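Local coordinates for 2'-5' RNA Ligase (Thermus thermophilus, PDB 1IUH), which belongs to the LigT-like phosphoesterases of the 2H clan, proteins with a mixed fold in which helices pack on an extensive antiparallel beta-sheet, at residues 52-63 against 104-113; 67-78 against 90-101. All blocks are in the same frame, centred on the assembly; numbering follows the deposited sequence.

Contact 1 (52-63 against 104-113)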
loop_
_atom_site.group_PDB
_atom_site.type_symbol
_atom_site.label_atom_id
_atom_site.label_comp_id
_atom_site.label_asym_id
_atom_site.label_seq_id
_atom_site.Cartn_x
_atom_site.Cartn_y
_atom_site.Cartn_z
ATOM N N GLU A 52 -6.400 -20.628 1.012
ATOM C CA GLU A 52 -6.229 -19.693 2.124
ATOM C C GLU A 52 -7.139 -18.431 2.093
ATOM O O GLU A 52 -7.178 -17.667 3.074
ATOM C CB GLU A 52 -4.744 -19.249 2.197
ATOM C CG GLU A 52 -3.748 -20.259 2.725
ATOM C CD GLU A 52 -2.244 -19.897 2.397
ATOM O OE1 GLU A 52 -1.878 -18.685 2.181
ATOM O OE2 GLU A 52 -1.430 -20.858 2.388
ATOM N N LEU A 53 -7.827 -18.194 0.980
ATOM C CA LEU A 53 -8.720 -17.030 0.867
ATOM C C LEU A 53 -9.584 -16.714 2.077
ATOM O O LEU A 53 -9.593 -15.598 2.586
ATOM C CB LEU A 53 -9.663 -17.185 -0.305
ATOM C CG LEU A 53 -9.356 -16.432 -1.568
ATOM C CD1 LEU A 53 -7.934 -15.937 -1.501
ATOM C CD2 LEU A 53 -9.568 -17.344 -2.792
ATOM N N PRO A 54 -10.355 -17.699 2.518
ATOM C CA PRO A 54 -11.238 -17.538 3.673
ATOM C C PRO A 54 -10.514 -16.987 4.896
ATOM O O PRO A 54 -11.080 -16.184 5.658
ATOM C CB PRO A 54 -11.748 -18.970 3.926
ATOM C CG PRO A 54 -11.654 -19.592 2.593
ATOM C CD PRO A 54 -10.352 -19.095 2.043
ATOM N N ASP A 55 -9.304 -17.490 5.118
ATOM C CA ASP A 55 -8.464 -17.076 6.247
ATOM C C ASP A 55 -8.043 -15.649 6.072
ATOM O O ASP A 55 -8.146 -14.868 6.991
ATOM C CB ASP A 55 -7.240 -17.986 6.363
ATOM C CG ASP A 55 -7.622 -19.421 6.658
ATOM O OD1 ASP A 55 -8.237 -19.624 7.719
ATOM O OD2 ASP A 55 -7.352 -20.326 5.853
ATOM N N TYR A 56 -7.579 -15.268 4.902
ATOM C CA TYR A 56 -7.281 -13.850 4.748
ATOM C C TYR A 56 -8.559 -12.959 4.892
ATOM O O TYR A 56 -8.514 -11.844 5.431
ATOM C CB TYR A 56 -6.567 -13.641 3.419
ATOM C CG TYR A 56 -5.238 -14.399 3.440
ATOM C CD1 TYR A 56 -4.906 -15.321 2.423
ATOM C CD2 TYR A 56 -4.337 -14.200 4.483
ATOM C CE1 TYR A 56 -3.736 -16.008 2.449
ATOM C CE2 TYR A 56 -3.167 -14.869 4.529
ATOM C CZ TYR A 56 -2.842 -15.782 3.519
ATOM O OH TYR A 56 -1.622 -16.447 3.558
ATOM N N LEU A 57 -9.699 -13.472 4.442
ATOM C CA LEU A 57 -10.979 -12.767 4.564
ATOM C C LEU A 57 -11.366 -12.643 6.015
ATOM O O LEU A 57 -11.745 -11.545 6.479
ATOM C CB LEU A 57 -12.101 -13.495 3.777
ATOM C CG LEU A 57 -11.948 -13.358 2.239
ATOM C CD1 LEU A 57 -12.944 -14.253 1.479
ATOM C CD2 LEU A 57 -12.142 -11.880 1.799
ATOM N N ALA A 58 -11.242 -13.737 6.755
ATOM C CA ALA A 58 -11.636 -13.710 8.153
ATOM C C ALA A 58 -10.705 -12.774 8.973
ATOM O O ALA A 58 -11.125 -11.989 9.866
ATOM C CB ALA A 58 -11.637 -15.135 8.685
ATOM N N LEU A 59 -9.429 -12.849 8.630
ATOM C CA LEU A 59 -8.468 -12.015 9.256
ATOM C C LEU A 59 -8.864 -10.557 9.034
ATOM O O LEU A 59 -8.818 -9.738 9.967
ATOM C CB LEU A 59 -7.114 -12.298 8.691
ATOM C CG LEU A 59 -5.990 -11.466 9.322
ATOM C CD1 LEU A 59 -6.130 -11.422 10.843
ATOM C CD2 LEU A 59 -4.668 -12.089 8.948
ATOM N N GLY A 60 -9.315 -10.235 7.835
ATOM C CA GLY A 60 -9.700 -8.847 7.568
ATOM C C GLY A 60 -10.903 -8.434 8.426
ATOM O O GLY A 60 -10.902 -7.358 9.076
ATOM N N HIS A 61 -11.940 -9.296 8.450
ATOM C CA HIS A 61 -13.114 -8.959 9.241
ATOM C C HIS A 61 -12.725 -8.826 10.707
ATOM O O HIS A 61 -13.183 -7.918 11.387
ATOM C CB HIS A 61 -14.242 -10.003 9.079
ATOM C CG HIS A 61 -14.712 -10.196 7.670
ATOM N ND1 HIS A 61 -15.413 -9.227 6.966
ATOM C CD2 HIS A 61 -14.606 -11.261 6.839
ATOM C CE1 HIS A 61 -15.723 -9.695 5.769
ATOM N NE2 HIS A 61 -15.242 -10.924 5.669
ATOM N N ARG A 62 -11.883 -9.718 11.202
ATOM C CA ARG A 62 -11.469 -9.621 12.620
ATOM C C ARG A 62 -10.779 -8.278 12.945
ATOM O O ARG A 62 -11.175 -7.550 13.855
ATOM C CB ARG A 62 -10.520 -10.753 12.979
ATOM C CG ARG A 62 -11.165 -11.787 13.779
ATOM C CD ARG A 62 -10.268 -13.010 13.883
ATOM N NE ARG A 62 -9.307 -12.870 14.962
ATOM C CZ ARG A 62 -8.070 -13.362 14.943
ATOM N NH1 ARG A 62 -7.631 -14.035 13.867
ATOM N NH2 ARG A 62 -7.277 -13.186 16.010
ATOM N N LEU A 63 -9.736 -7.966 12.191
ATOM C CA LEU A 63 -9.042 -6.745 12.435
ATOM C C LEU A 63 -9.968 -5.578 12.290
ATOM O O LEU A 63 -9.926 -4.677 13.135
ATOM C CB LEU A 63 -7.873 -6.597 11.486
ATOM C CG LEU A 63 -6.743 -7.443 11.959
ATOM C CD1 LEU A 63 -5.529 -6.902 11.277
ATOM C CD2 LEU A 63 -6.579 -7.332 13.433
ATOM N N GLY A 104 -1.389 -6.216 13.243
ATOM C CA GLY A 104 -2.531 -7.095 13.398
ATOM C C GLY A 104 -2.552 -8.159 12.323
ATOM O O GLY A 104 -2.851 -9.302 12.626
ATOM N N LEU A 105 -2.203 -7.784 11.091
ATOM C CA LEU A 105 -2.206 -8.726 10.004
ATOM C C LEU A 105 -0.981 -9.624 10.012
ATOM O O LEU A 105 -1.078 -10.784 9.676
ATOM C CB LEU A 105 -2.286 -7.968 8.658
ATOM C CG LEU A 105 -3.532 -7.096 8.289
ATOM C CD1 LEU A 105 -3.164 -6.118 7.165
ATOM C CD2 LEU A 105 -4.696 -7.920 7.820
ATOM N N ARG A 106 0.187 -9.102 10.384
ATOM C CA ARG A 106 1.366 -9.947 10.330
ATOM C C ARG A 106 1.135 -11.041 11.369
ATOM O O ARG A 106 1.546 -12.201 11.169
ATOM C CB ARG A 106 2.667 -9.145 10.631
ATOM C CG ARG A 106 3.018 -8.135 9.536
ATOM C CD ARG A 106 4.263 -7.249 9.734
ATOM N NE ARG A 106 4.667 -6.695 8.417
ATOM C CZ ARG A 106 3.962 -5.791 7.687
ATOM N NH1 ARG A 106 2.822 -5.308 8.146
ATOM N NH2 ARG A 106 4.346 -5.414 6.456
ATOM N N ALA A 107 0.441 -10.668 12.441
ATOM C CA ALA A 107 0.147 -11.575 13.542
ATOM C C ALA A 107 -0.773 -12.727 13.150
ATOM O O ALA A 107 -0.516 -13.903 13.474
ATOM C CB ALA A 107 -0.470 -10.771 14.676
ATOM N N GLY A 108 -1.838 -12.361 12.436
ATOM C CA GLY A 108 -2.829 -13.298 11.965
ATOM C C GLY A 108 -2.234 -14.262 10.959
ATOM O O GLY A 108 -2.543 -15.473 10.975
ATOM N N VAL A 109 -1.394 -13.727 10.085
ATOM C CA VAL A 109 -0.727 -14.511 9.063
ATOM C C VAL A 109 0.262 -15.430 9.719
ATOM O O VAL A 109 0.456 -16.529 9.268
ATOM C CB VAL A 109 0.025 -13.616 8.001
ATOM C CG1 VAL A 109 0.814 -14.474 7.084
ATOM C CG2 VAL A 109 -0.958 -12.787 7.211
ATOM N N GLU A 110 0.901 -15.006 10.791
ATOM C CA GLU A 110 1.824 -15.917 11.459
ATOM C C GLU A 110 1.045 -17.095 12.091
ATOM O O GLU A 110 1.402 -18.276 11.915
ATOM C CB GLU A 110 2.618 -15.154 12.505
ATOM C CG GLU A 110 3.523 -14.083 11.877
ATOM C CD GLU A 110 4.243 -13.271 12.892
ATOM O OE1 GLU A 110 3.621 -12.853 13.876
ATOM O OE2 GLU A 110 5.441 -13.027 12.718
ATOM N N GLU A 111 -0.026 -16.774 12.810
ATOM C CA GLU A 111 -0.833 -17.821 13.427
ATOM C C GLU A 111 -1.191 -18.829 12.373
ATOM O O GLU A 111 -1.103 -20.041 12.569
ATOM C CB GLU A 111 -2.129 -17.250 13.996
ATOM C CG GLU A 111 -3.137 -18.314 14.274
ATOM C CD GLU A 111 -4.056 -18.014 15.486
ATOM O OE1 GLU A 111 -3.508 -17.720 16.583
ATOM O OE2 GLU A 111 -5.311 -18.097 15.353
ATOM N N LEU A 112 -1.557 -18.342 11.208
ATOM C CA LEU A 112 -1.981 -19.264 10.187
ATOM C C LEU A 112 -0.873 -19.963 9.450
ATOM O O LEU A 112 -1.042 -21.057 8.960
ATOM C CB LEU A 112 -2.828 -18.528 9.168
ATOM C CG LEU A 112 -3.085 -19.393 7.937
ATOM C CD1 LEU A 112 -4.508 -19.971 8.018
ATOM C CD2 LEU A 112 -2.906 -18.563 6.702
ATOM N N LEU A 113 0.278 -19.337 9.325
ATOM C CA LEU A 113 1.293 -20.000 8.555
ATOM C C LEU A 113 2.460 -20.551 9.363
ATOM O O LEU A 113 3.130 -21.481 8.922
ATOM C CB LEU A 113 1.795 -19.041 7.515
ATOM C CG LEU A 113 1.274 -19.071 6.076
ATOM C CD1 LEU A 113 -0.121 -19.457 6.022
ATOM C CD2 LEU A 113 1.540 -17.702 5.396
#
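The apolar contacts centre on L59, a knob in the hole formed by G104, L105, G108 and V109. Its CG stands anti to the backbone N (chi1 -179°), which carries the isobutyl group across to the other helix. There L59 CD2 lies 3.7 Å from G108 CA, so a methyl rests on bare backbone. The backbones come nearest here, L59 CA 6.4 Å from G108 CA, as G108 has no side chain to hold them apart. One turn on, L63 repeats the approach: L63 CD1 lies over the peptide after G104, 3.4 Å from G104 C, and touches the side of L105 with 3.6 Å to L105 CG. L105 CD2 touches both leucines, packing 3.7 Å from L63 CD1 and also against L59 CG.

Aromatic and mixed contacts take over toward the other end. V109 CG2 meets the rim of the Y56 ring near its plane, 4.1 Å from Y56 CE2, while L112 CD2 and L113 CD2 approach the phenol oxygen. Beside them L112 CD1 abuts the D55 carboxylate, 3.4 Å from D55 CG, the two side chains crossing at about a right angle; this is van der Waals contact.

The side-chain hydrogen bond here lies within 52-63: Y56 OH donates to E52 OE1, four residues earlier. That oxygen, whose place is less sure, also appears to pair with R48.

The axes of 53-63 and 104-113 approach to 10.3 Å with their directions 142° apart. This is an antiparallel helix pair joined by a leucine knob fitted over glycines. Y56, L59, L105 and V109 also touch L3, Y5, L43 or L45 of strands 2-8 and 39-47, giving the helix-on-sheet layering of the LigT-like fold.

Contact 2 (67-78 against 90-101)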
loop_
_atom_site.group_PDB
_atom_site.type_symbol
_atom_site.label_atom_id
_atom_site.label_comp_id
_atom_site.label_asym_id
_atom_site.label_seq_id
_atom_site.Cartn_x
_atom_site.Cartn_y
_atom_site.Cartn_z
ATOM N N GLU A 67 -10.467 -2.321 15.309
ATOM C CA GLU A 67 -9.854 -0.984 15.212
ATOM C C GLU A 67 -10.784 0.058 14.649
ATOM O O GLU A 67 -11.577 -0.226 13.755
ATOM C CB GLU A 67 -8.596 -1.044 14.364
ATOM C CG GLU A 67 -7.571 -1.979 14.943
ATOM C CD GLU A 67 -6.728 -1.284 15.956
ATOM O OE1 GLU A 67 -5.973 -0.369 15.579
ATOM O OE2 GLU A 67 -6.810 -1.626 17.132
ATOM N N ALA A 68 -10.701 1.251 15.226
ATOM C CA ALA A 68 -11.506 2.395 14.807
ATOM C C ALA A 68 -10.915 3.215 13.607
ATOM O O ALA A 68 -9.755 3.148 13.308
ATOM C CB ALA A 68 -11.685 3.318 16.003
ATOM N N PRO A 69 -11.770 3.959 12.889
ATOM C CA PRO A 69 -11.336 4.796 11.766
ATOM C C PRO A 69 -10.323 5.728 12.420
ATOM O O PRO A 69 -10.479 6.091 13.550
ATOM C CB PRO A 69 -12.617 5.528 11.391
ATOM C CG PRO A 69 -13.656 4.413 11.596
ATOM C CD PRO A 69 -13.245 3.838 12.913
ATOM N N PHE A 70 -9.263 6.095 11.730
ATOM C CA PHE A 70 -8.253 6.968 12.331
ATOM C C PHE A 70 -7.808 7.996 11.269
ATOM O O PHE A 70 -7.998 7.742 10.084
ATOM C CB PHE A 70 -7.075 6.109 12.785
ATOM C CG PHE A 70 -6.453 5.285 11.677
ATOM C CD1 PHE A 70 -5.508 5.847 10.836
ATOM C CD2 PHE A 70 -6.814 3.904 11.499
ATOM C CE1 PHE A 70 -4.884 5.057 9.809
ATOM C CE2 PHE A 70 -6.203 3.097 10.480
ATOM C CZ PHE A 70 -5.213 3.699 9.627
ATOM N N ARG A 71 -7.233 9.131 11.677
ATOM C CA ARG A 71 -6.776 10.120 10.699
ATOM C C ARG A 71 -5.341 9.860 10.275
ATOM O O ARG A 71 -4.502 9.496 11.114
ATOM C CB ARG A 71 -6.829 11.530 11.272
ATOM C CG ARG A 71 -8.101 12.302 10.966
ATOM C CD ARG A 71 -9.174 12.188 12.043
ATOM N NE ARG A 71 -9.257 13.309 12.978
ATOM C CZ ARG A 71 -8.350 13.561 13.909
ATOM N NH1 ARG A 71 -7.297 12.780 14.024
ATOM N NH2 ARG A 71 -8.505 14.578 14.733
ATOM N N ALA A 72 -5.065 10.009 8.973
ATOM C CA ALA A 72 -3.717 9.861 8.437
ATOM C C ALA A 72 -3.394 11.241 7.842
ATOM O O ALA A 72 -4.300 12.050 7.517
ATOM C CB ALA A 72 -3.655 8.825 7.343
ATOM N N ARG A 73 -2.093 11.484 7.702
ATOM C CA ARG A 73 -1.556 12.708 7.163
ATOM C C ARG A 73 -0.583 12.270 6.063
ATOM O O ARG A 73 0.167 11.299 6.199
ATOM C CB ARG A 73 -0.859 13.444 8.283
ATOM C CG ARG A 73 -0.140 14.659 7.892
ATOM C CD ARG A 73 -0.476 15.823 8.848
ATOM N NE ARG A 73 -0.973 17.000 8.107
ATOM C CZ ARG A 73 -1.924 17.818 8.566
ATOM N NH1 ARG A 73 -2.463 17.590 9.767
ATOM N NH2 ARG A 73 -2.381 18.822 7.806
ATOM N N LEU A 74 -0.668 12.959 4.938
ATOM C CA LEU A 74 0.204 12.721 3.797
ATOM C C LEU A 74 1.349 13.664 4.144
ATOM O O LEU A 74 1.114 14.788 4.569
ATOM C CB LEU A 74 -0.524 13.145 2.532
ATOM C CG LEU A 74 -0.247 12.407 1.237
ATOM C CD1 LEU A 74 -0.324 10.946 1.450
ATOM C CD2 LEU A 74 -1.250 12.836 0.225
ATOM N N ARG A 75 2.590 13.230 4.008
ATOM C CA ARG A 75 3.641 14.132 4.431
ATOM C C ARG A 75 4.990 13.974 3.724
ATOM O O ARG A 75 5.823 13.198 4.170
ATOM C CB ARG A 75 3.782 13.936 5.945
ATOM C CG ARG A 75 4.498 15.026 6.672
ATOM C CD ARG A 75 4.276 14.897 8.174
ATOM N NE ARG A 75 5.199 15.778 8.898
ATOM C CZ ARG A 75 6.477 15.491 9.138
ATOM N NH1 ARG A 75 6.992 14.333 8.733
ATOM N NH2 ARG A 75 7.248 16.392 9.746
ATOM N N GLY A 76 5.224 14.691 2.629
ATOM C CA GLY A 76 6.517 14.554 1.946
ATOM C C GLY A 76 6.676 13.358 1.035
ATOM O O GLY A 76 5.880 12.422 1.100
ATOM N N THR A 77 7.696 13.383 0.179
ATOM C CA THR A 77 7.956 12.290 -0.786
ATOM C C THR A 77 9.310 11.645 -0.526
ATOM O O THR A 77 10.062 12.146 0.286
ATOM C CB THR A 77 8.063 12.816 -2.191
ATOM O OG1 THR A 77 8.859 13.998 -2.132
ATOM C CG2 THR A 77 6.737 13.095 -2.808
ATOM N N GLY A 78 9.620 10.547 -1.223
ATOM C CA GLY A 78 10.910 9.901 -1.082
ATOM C C GLY A 78 11.205 8.914 -2.206
ATOM O O GLY A 78 10.328 8.704 -3.081
ATOM N N PHE A 90 7.719 7.580 -4.127
ATOM C CA PHE A 90 6.546 7.447 -3.277
ATOM C C PHE A 90 6.282 8.591 -2.349
ATOM O O PHE A 90 7.135 9.398 -2.041
ATOM C CB PHE A 90 6.652 6.173 -2.405
ATOM C CG PHE A 90 7.877 6.163 -1.478
ATOM C CD1 PHE A 90 7.901 6.923 -0.316
ATOM C CD2 PHE A 90 9.048 5.499 -1.850
ATOM C CE1 PHE A 90 9.046 7.027 0.439
ATOM C CE2 PHE A 90 10.218 5.608 -1.082
ATOM C CZ PHE A 90 10.220 6.354 0.038
ATOM N N ALA A 91 5.063 8.622 -1.853
ATOM C CA ALA A 91 4.728 9.636 -0.896
ATOM C C ALA A 91 4.770 8.973 0.506
ATOM O O ALA A 91 4.387 7.809 0.640
ATOM C CB ALA A 91 3.337 10.172 -1.199
ATOM N N LYS A 92 5.235 9.701 1.533
ATOM C CA LYS A 92 5.225 9.184 2.904
ATOM C C LYS A 92 3.884 9.612 3.545
ATOM O O LYS A 92 3.427 10.748 3.404
ATOM C CB LYS A 92 6.428 9.693 3.757
ATOM C CG LYS A 92 7.885 9.354 3.244
ATOM C CD LYS A 92 8.994 9.402 4.358
ATOM C CE LYS A 92 10.280 10.294 4.030
ATOM N NZ LYS A 92 11.520 9.673 3.374
ATOM N N ALA A 93 3.222 8.676 4.210
ATOM C CA ALA A 93 1.972 8.976 4.908
ATOM C C ALA A 93 2.291 8.529 6.321
ATOM O O ALA A 93 3.229 7.763 6.508
ATOM C CB ALA A 93 0.831 8.159 4.361
ATOM N N GLU A 94 1.542 8.992 7.311
ATOM C CA GLU A 94 1.822 8.579 8.684
ATOM C C GLU A 94 0.588 8.505 9.555
ATOM O O GLU A 94 -0.371 9.252 9.348
ATOM C CB GLU A 94 2.837 9.529 9.322
ATOM C CG GLU A 94 2.244 10.778 9.912
ATOM C CD GLU A 94 3.321 11.748 10.400
ATOM O OE1 GLU A 94 4.234 11.273 11.134
ATOM O OE2 GLU A 94 3.241 12.969 10.045
ATOM N N ALA A 95 0.630 7.605 10.528
ATOM C CA ALA A 95 -0.450 7.398 11.498
ATOM C C ALA A 95 -0.242 6.071 12.185
ATOM O O ALA A 95 0.079 5.065 11.553
ATOM C CB ALA A 95 -1.808 7.381 10.824
ATOM N N GLU A 96 -0.400 6.088 13.496
ATOM C CA GLU A 96 -0.314 4.896 14.332
ATOM C C GLU A 96 -1.170 3.739 13.751
ATOM O O GLU A 96 -0.767 2.548 13.759
ATOM C CB GLU A 96 -0.872 5.231 15.692
ATOM C CG GLU A 96 0.170 5.236 16.761
ATOM C CD GLU A 96 0.843 3.899 16.905
ATOM O OE1 GLU A 96 2.045 3.787 16.501
ATOM O OE2 GLU A 96 0.153 2.969 17.414
ATOM N N GLY A 97 -2.362 4.135 13.294
ATOM C CA GLY A 97 -3.326 3.218 12.733
ATOM C C GLY A 97 -2.771 2.324 11.641
ATOM O O GLY A 97 -3.154 1.140 11.625
ATOM N N PHE A 98 -1.915 2.856 10.748
ATOM C CA PHE A 98 -1.341 2.020 9.708
ATOM C C PHE A 98 -0.480 0.974 10.353
ATOM O O PHE A 98 -0.508 -0.191 9.952
ATOM C CB PHE A 98 -0.446 2.783 8.716
ATOM C CG PHE A 98 -1.166 3.795 7.901
ATOM C CD1 PHE A 98 -0.662 5.102 7.810
ATOM C CD2 PHE A 98 -2.383 3.466 7.240
ATOM C CE1 PHE A 98 -1.360 6.083 7.067
ATOM C CE2 PHE A 98 -3.095 4.445 6.493
ATOM C CZ PHE A 98 -2.582 5.766 6.401
ATOM N N LEU A 99 0.294 1.378 11.349
ATOM C CA LEU A 99 1.190 0.427 11.982
ATOM C C LEU A 99 0.369 -0.598 12.725
ATOM O O LEU A 99 0.675 -1.774 12.641
ATOM C CB LEU A 99 2.184 1.115 12.935
ATOM C CG LEU A 99 3.195 2.252 12.583
ATOM C CD1 LEU A 99 3.434 2.455 11.082
ATOM C CD2 LEU A 99 2.693 3.570 13.181
ATOM N N ARG A 100 -0.679 -0.175 13.428
ATOM C CA ARG A 100 -1.538 -1.136 14.160
ATOM C C ARG A 100 -2.187 -2.171 13.188
ATOM O O ARG A 100 -2.149 -3.395 13.414
ATOM C CB ARG A 100 -2.618 -0.417 15.012
ATOM C CG ARG A 100 -2.073 0.383 16.208
ATOM C CD ARG A 100 -3.150 1.197 16.910
ATOM N NE ARG A 100 -4.169 0.372 17.557
ATOM C CZ ARG A 100 -4.025 -0.294 18.722
ATOM N NH1 ARG A 100 -2.904 -0.239 19.435
ATOM N NH2 ARG A 100 -4.987 -1.095 19.160
ATOM N N LEU A 101 -2.738 -1.713 12.081
ATOM C CA LEU A 101 -3.282 -2.704 11.141
ATOM C C LEU A 101 -2.175 -3.613 10.555
ATOM O O LEU A 101 -2.369 -4.805 10.365
ATOM C CB LEU A 101 -4.052 -2.022 9.997
ATOM C CG LEU A 101 -5.336 -1.305 10.422
ATOM C CD1 LEU A 101 -5.974 -0.624 9.173
ATOM C CD2 LEU A 101 -6.287 -2.292 11.096
HETATM O O HOH W 1 -5.771 0.662 13.196
#
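Charge pairing ties E67 to R100 at the helical end of the contact. R100 grips the carboxylate side-on: R100 NE donates to E67 OE1 and R100 NH2 to E67 OE2, both at 2.8 Å, each oxygen offering its syn lone pair from somewhat outside the guanidinium plane. The two planes are nearly coplanar. A water donates to E67 OE1 and to G97 O, giving the same carboxylate oxygen a second bond.

The aromatic contacts lie alongside. With chi1 at 57°, F70 CG lies between its backbone N and carbonyl carbon, and the ring meets the first helical turn. G97 CA sits over its centre, 3.5 Å from the F70 centroid and almost on the ring normal, a CH-pi contact made close by the lack of a side chain. The F70 edge points at the face of F98 in a T-shaped stack, centroids 5.3 Å apart and planes at 85°. F98 CZ is also packed against A72 CB (3.4 Å), and L101 CD1 borders the F70 rim in plane. At the far end G78 CA lies over a face of F90.

Backbone bonds make the hairpin. R73 with E94 and G78 with F90 are hydrogen-bonded antiparallel pairs; L74 with A93 and T77 with A91 are non-hydrogen-bonded ones. Between them the register slips by one residue, a beta bulge in which K92 serves two residues: R75 N donates to K92 O at 2.7 Å, and K92 N to G76 O at 2.8 Å. G76 takes a positive phi (80°), having no CB to jam against R75 O.

Backbone hydrogen bonds of F70 with V154, A72 with W152 and L74 with L150 join strand 70-80 to strand 150-164; strand 88-94 borders strand 130-136, where H130 stacks on F90. L17 of helix 11-21 covers L74 and A91, while F98 reaches L40 and L42 of strand 39-47.

Contacts 1 and 2 share helix 96-113, its later turns facing helix 53-66 and its first turns facing the start of strand 70-80. Contact 2 is nested within the loop closed by contact 1, and the two meet where L63 CD1 packs 3.9 Å from L101 O. Contact 1 lies farther out, its centre about 17 Å from the chain centre against about 10 Å for contact 2, yet both are partly buried. The helix pair relies on leucines set against glycine backbone. The strand-based contact buries nearly twice the area, 936 against 493 Å², and adds backbone hydrogen bonds, stacked rings and an ion pair.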